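Local coordinates for uncharacterized protein lp_0118 (Lactobacillus plantarum, PDB 3K2Y) that is uncharacterized but carries a HIRAN domain and probably binds nucleic acid, at residues T25-Q38 with A49-G61. Numbering follows the deposited sequence.
Sequences TLTTLRVGMAVLLQ and AISVWTLQHAKLG
L36 and W53 grip each other through both backbone amides, L36 N to W53 O at 2.7 Å and W53 N to L36 O at 2.8 Å, and Q38 and S51 repeat the exchange at the next hydrogen-bonded pair. These four bonds define an antiparallel beta hairpin, strands 34-38 and 50-53, within the six-stranded closed barrel of the HIRAN domain; L37 and V52 form the non-hydrogen-bonded pair in between. The hairpin illustrates how a polar network on one face of a sheet can fix a ring against its own strand, beside the backbone pairing. Here the face carries L36, Q38, S51 and W53. The indole NE1 of W53 donates to OG of S51 at 2.9 Å, with the hydroxyl 15° out of the ring plane, which ties the pyrrole edge of the indole to its own strand. S51 OG also hydrogen-bonds E40, which directly follows strand 34-39, so the hydroxyl links the indole to the chain just past the partner strand. CB of Q38 lies obliquely against that ring, 3.7 Å from NE1, while CA of K59 covers one face. The other face of the hairpin turns inward: V35 CG2 meets V52 CG1 at 3.8 Å, L37 packs on I50, and residues of strand 80-87 and helix 68-76 complete this apolar layer. Past the strands, the type I turn T54-H57 folds back over L36, whose CD2 faces L55 CD2 while CD1 reaches the H57 imidazole obliquely. Farther out, the 25-29 segment closes over A58 and L60. With its methyl anti to the backbone N (OG1 chi1 -66°), T25 places CG2 against A58 CB, 3.4 Å away. The hydroxyl of T54, buried here without a hydrogen-bonding partner, has OG1 3.8 Å from that same CG2 of T25.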
loop_
_atom_site.group_PDB
_atom_site.type_symbol
_atom_site.label_atom_id
_atom_site.label_comp_id
_atom_site.label_asym_id
_atom_site.label_seq_id
_atom_site.Cartn_x
_atom_site.Cartn_y
_atom_site.Cartn_z
ATOM N N THR A 25 -8.360 13.024 -12.270
ATOM C CA THR A 25 -7.080 12.653 -12.864
ATOM C C THR A 25 -7.240 11.732 -14.072
ATOM O O THR A 25 -6.491 11.841 -15.043
ATOM C CB THR A 25 -6.164 11.981 -11.823
ATOM O OG1 THR A 25 -5.807 12.942 -10.822
ATOM C CG2 THR A 25 -4.897 11.446 -12.481
ATOM N N LEU A 26 -8.211 10.827 -14.016
ATOM C CA LEU A 26 -8.444 9.922 -15.135
ATOM C C LEU A 26 -8.910 10.746 -16.333
ATOM O O LEU A 26 -9.085 10.225 -17.435
ATOM C CB LEU A 26 -9.509 8.878 -14.780
ATOM C CG LEU A 26 -9.195 7.881 -13.658
ATOM C CD1 LEU A 26 -10.339 6.881 -13.541
ATOM C CD2 LEU A 26 -7.891 7.154 -13.949
ATOM N N THR A 27 -9.103 12.042 -16.103
ATOM C CA THR A 27 -9.547 12.958 -17.146
ATOM C C THR A 27 -8.345 13.580 -17.849
ATOM O O THR A 27 -8.408 13.901 -19.032
ATOM C CB THR A 27 -10.414 14.093 -16.561
ATOM O OG1 THR A 27 -11.429 13.536 -15.716
ATOM C CG2 THR A 27 -11.074 14.886 -17.680
ATOM N N THR A 28 -7.251 13.757 -17.113
ATOM C CA THR A 28 -6.038 14.337 -17.681
ATOM C C THR A 28 -5.274 13.276 -18.471
ATOM O O THR A 28 -4.122 13.482 -18.862
ATOM C CB THR A 28 -5.108 14.901 -16.579
ATOM O OG1 THR A 28 -4.602 13.829 -15.773
ATOM C CG2 THR A 28 -5.869 15.876 -15.693
ATOM N N LEU A 29 -5.932 12.146 -18.708
ATOM C CA LEU A 29 -5.331 11.038 -19.436
ATOM C C LEU A 29 -6.251 10.491 -20.519
ATOM O O LEU A 29 -7.457 10.338 -20.314
ATOM C CB LEU A 29 -4.957 9.922 -18.449
ATOM C CG LEU A 29 -4.538 8.537 -18.951
ATOM C CD1 LEU A 29 -3.859 7.782 -17.824
ATOM C CD2 LEU A 29 -5.756 7.763 -19.449
ATOM N N ARG A 30 -5.665 10.195 -21.674
ATOM C CA ARG A 30 -6.405 9.649 -22.807
ATOM C C ARG A 30 -5.678 8.414 -23.329
ATOM O O ARG A 30 -4.458 8.321 -23.226
ATOM C CB ARG A 30 -6.512 10.690 -23.928
ATOM C CG ARG A 30 -7.891 11.323 -24.081
ATOM C CD ARG A 30 -8.280 12.186 -22.885
ATOM N NE ARG A 30 -9.677 12.614 -22.968
ATOM C CZ ARG A 30 -10.273 13.418 -22.093
ATOM N NH1 ARG A 30 -9.596 13.893 -21.059
ATOM N NH2 ARG A 30 -11.550 13.741 -22.247
ATOM N N VAL A 31 -6.427 7.467 -23.882
ATOM C CA VAL A 31 -5.830 6.250 -24.422
ATOM C C VAL A 31 -4.672 6.603 -25.353
ATOM O O VAL A 31 -4.726 7.604 -26.067
ATOM C CB VAL A 31 -6.870 5.428 -25.212
ATOM C CG1 VAL A 31 -6.227 4.174 -25.785
ATOM C CG2 VAL A 31 -8.035 5.069 -24.307
ATOM N N GLY A 32 -3.624 5.784 -25.336
ATOM C CA GLY A 32 -2.473 6.034 -26.187
ATOM C C GLY A 32 -1.557 7.127 -25.664
ATOM O O GLY A 32 -0.649 7.576 -26.364
ATOM N N MET A 33 -1.797 7.557 -24.428
ATOM C CA MET A 33 -0.990 8.602 -23.803
ATOM C C MET A 33 0.062 7.935 -22.928
ATOM O O MET A 33 -0.153 6.832 -22.423
ATOM C CB MET A 33 -1.886 9.507 -22.949
ATOM C CG MET A 33 -1.289 10.857 -22.579
ATOM S SD MET A 33 -2.551 11.980 -21.907
ATOM C CE MET A 33 -1.537 13.417 -21.504
ATOM N N ALA A 34 1.201 8.590 -22.756
ATOM C CA ALA A 34 2.257 8.024 -21.930
ATOM C C ALA A 34 2.042 8.371 -20.457
ATOM O O ALA A 34 1.396 9.373 -20.136
ATOM C CB ALA A 34 3.614 8.535 -22.394
ATOM N N VAL A 35 2.574 7.532 -19.571
ATOM C CA VAL A 35 2.475 7.749 -18.128
ATOM C C VAL A 35 3.827 7.480 -17.492
ATOM O O VAL A 35 4.644 6.738 -18.042
ATOM C CB VAL A 35 1.420 6.828 -17.467
ATOM C CG1 VAL A 35 0.020 7.242 -17.901
ATOM C CG2 VAL A 35 1.682 5.377 -17.836
ATOM N N LEU A 36 4.064 8.088 -16.336
ATOM C CA LEU A 36 5.325 7.924 -15.631
ATOM C C LEU A 36 5.261 6.812 -14.579
ATOM O O LEU A 36 4.212 6.566 -13.981
ATOM C CB LEU A 36 5.716 9.248 -14.971
ATOM C CG LEU A 36 5.831 10.464 -15.900
ATOM C CD1 LEU A 36 6.029 11.715 -15.072
ATOM C CD2 LEU A 36 6.987 10.283 -16.873
ATOM N N LEU A 37 6.388 6.141 -14.364
ATOM C CA LEU A 37 6.468 5.066 -13.382
ATOM C C LEU A 37 7.382 5.441 -12.223
ATOM O O LEU A 37 8.388 6.128 -12.404
ATOM C CB LEU A 37 6.973 3.780 -14.038
ATOM C CG LEU A 37 5.954 2.806 -14.636
ATOM C CD1 LEU A 37 5.004 3.531 -15.568
ATOM C CD2 LEU A 37 6.701 1.706 -15.377
ATOM N N GLN A 38 7.020 4.985 -11.027
ATOM C CA GLN A 38 7.799 5.269 -9.836
ATOM C C GLN A 38 7.948 4.033 -8.966
ATOM O O GLN A 38 6.960 3.438 -8.531
ATOM C CB GLN A 38 7.136 6.375 -9.017
ATOM C CG GLN A 38 7.979 6.844 -7.840
ATOM C CD GLN A 38 7.295 7.925 -7.023
ATOM O OE1 GLN A 38 6.418 7.643 -6.201
ATOM N NE2 GLN A 38 7.683 9.174 -7.256
ATOM N N ALA A 49 6.377 -2.733 -5.057
ATOM C CA ALA A 49 5.440 -1.720 -5.517
ATOM C C ALA A 49 5.998 -0.776 -6.573
ATOM O O ALA A 49 7.180 -0.418 -6.559
ATOM C CB ALA A 49 4.935 -0.907 -4.330
ATOM N N ILE A 50 5.113 -0.385 -7.485
ATOM C CA ILE A 50 5.424 0.542 -8.560
ATOM C C ILE A 50 4.161 1.345 -8.837
ATOM O O ILE A 50 3.209 0.831 -9.431
ATOM C CB ILE A 50 5.808 -0.172 -9.870
ATOM C CG1 ILE A 50 7.048 -1.036 -9.673
ATOM C CG2 ILE A 50 6.086 0.863 -10.949
ATOM C CD1 ILE A 50 7.365 -1.891 -10.887
ATOM N N SER A 51 4.150 2.598 -8.389
ATOM C CA SER A 51 3.002 3.461 -8.616
ATOM C C SER A 51 3.059 4.057 -10.019
ATOM O O SER A 51 4.135 4.226 -10.599
ATOM C CB SER A 51 2.940 4.576 -7.561
ATOM O OG SER A 51 4.187 5.230 -7.390
ATOM N N VAL A 52 1.886 4.353 -10.565
ATOM C CA VAL A 52 1.775 4.921 -11.899
ATOM C C VAL A 52 1.312 6.372 -11.786
ATOM O O VAL A 52 0.545 6.720 -10.883
ATOM C CB VAL A 52 0.776 4.111 -12.753
ATOM C CG1 VAL A 52 0.772 4.622 -14.192
ATOM C CG2 VAL A 52 1.146 2.630 -12.703
ATOM N N TRP A 53 1.790 7.220 -12.691
ATOM C CA TRP A 53 1.432 8.629 -12.660
ATOM C C TRP A 53 1.249 9.240 -14.044
ATOM O O TRP A 53 1.732 8.707 -15.045
ATOM C CB TRP A 53 2.500 9.424 -11.909
ATOM C CG TRP A 53 2.825 8.894 -10.550
ATOM C CD1 TRP A 53 3.493 7.740 -10.255
ATOM C CD2 TRP A 53 2.518 9.510 -9.295
ATOM N NE1 TRP A 53 3.623 7.600 -8.897
ATOM C CE2 TRP A 53 3.034 8.670 -8.280
ATOM C CE3 TRP A 53 1.857 10.692 -8.928
ATOM C CZ2 TRP A 53 2.911 8.975 -6.921
ATOM C CZ3 TRP A 53 1.734 10.996 -7.573
ATOM C CH2 TRP A 53 2.259 10.139 -6.586
ATOM N N THR A 54 0.542 10.365 -14.082
ATOM C CA THR A 54 0.291 11.097 -15.316
ATOM C C THR A 54 1.503 11.977 -15.583
ATOM O O THR A 54 2.329 12.190 -14.693
ATOM C CB THR A 54 -0.952 12.002 -15.184
ATOM O OG1 THR A 54 -2.122 11.185 -15.060
ATOM C CG2 THR A 54 -1.102 12.898 -16.405
ATOM N N LEU A 55 1.617 12.482 -16.806
ATOM C CA LEU A 55 2.740 13.345 -17.153
ATOM C C LEU A 55 2.702 14.605 -16.297
ATOM O O LEU A 55 3.721 15.266 -16.114
ATOM C CB LEU A 55 2.695 13.718 -18.639
ATOM C CG LEU A 55 2.942 12.572 -19.622
ATOM C CD1 LEU A 55 2.914 13.104 -21.048
ATOM C CD2 LEU A 55 4.290 11.915 -19.315
ATOM N N GLN A 56 1.518 14.931 -15.781
ATOM C CA GLN A 56 1.342 16.106 -14.931
ATOM C C GLN A 56 1.637 15.740 -13.484
ATOM O O GLN A 56 1.570 16.583 -12.592
ATOM C CB GLN A 56 -0.087 16.655 -15.055
ATOM C CG GLN A 56 -0.309 17.563 -16.269
ATOM C CD GLN A 56 0.037 16.886 -17.588
ATOM O OE1 GLN A 56 -0.569 15.880 -17.962
ATOM N NE2 GLN A 56 1.017 17.438 -18.298
ATOM N N HIS A 57 1.958 14.468 -13.266
ATOM C CA HIS A 57 2.295 13.964 -11.945
ATOM C C HIS A 57 1.109 13.807 -11.002
ATOM O O HIS A 57 1.132 14.281 -9.869
ATOM C CB HIS A 57 3.359 14.861 -11.315
ATOM C CG HIS A 57 4.615 14.946 -12.121
ATOM N ND1 HIS A 57 5.492 13.890 -12.242
ATOM C CD2 HIS A 57 5.121 15.946 -12.881
ATOM C CE1 HIS A 57 6.484 14.234 -13.045
ATOM N NE2 HIS A 57 6.283 15.476 -13.447
ATOM N N ALA A 58 0.071 13.133 -11.486
ATOM C CA ALA A 58 -1.118 12.865 -10.690
ATOM C C ALA A 58 -1.179 11.349 -10.578
ATOM O O ALA A 58 -1.184 10.647 -11.590
ATOM C CB ALA A 58 -2.362 13.400 -11.390
ATOM N N LYS A 59 -1.218 10.842 -9.350
ATOM C CA LYS A 59 -1.244 9.403 -9.131
ATOM C C LYS A 59 -2.461 8.729 -9.750
ATOM O O LYS A 59 -3.571 9.254 -9.697
ATOM C CB LYS A 59 -1.182 9.100 -7.636
ATOM C CG LYS A 59 -0.862 7.654 -7.319
ATOM C CD LYS A 59 -0.635 7.461 -5.837
ATOM C CE LYS A 59 -0.035 6.094 -5.551
ATOM N NZ LYS A 59 0.267 5.915 -4.104
ATOM N N LEU A 60 -2.231 7.559 -10.342
ATOM C CA LEU A 60 -3.281 6.776 -10.980
ATOM C C LEU A 60 -3.498 5.459 -10.255
ATOM O O LEU A 60 -4.593 4.895 -10.290
ATOM C CB LEU A 60 -2.916 6.487 -12.437
ATOM C CG LEU A 60 -3.240 7.540 -13.495
ATOM C CD1 LEU A 60 -2.715 8.887 -13.068
ATOM C CD2 LEU A 60 -2.626 7.123 -14.815
ATOM N N GLY A 61 -2.446 4.966 -9.606
ATOM C CA GLY A 61 -2.547 3.712 -8.883
ATOM C C GLY A 61 -1.236 2.953 -8.827
ATOM O O GLY A 61 -0.173 3.551 -8.672
#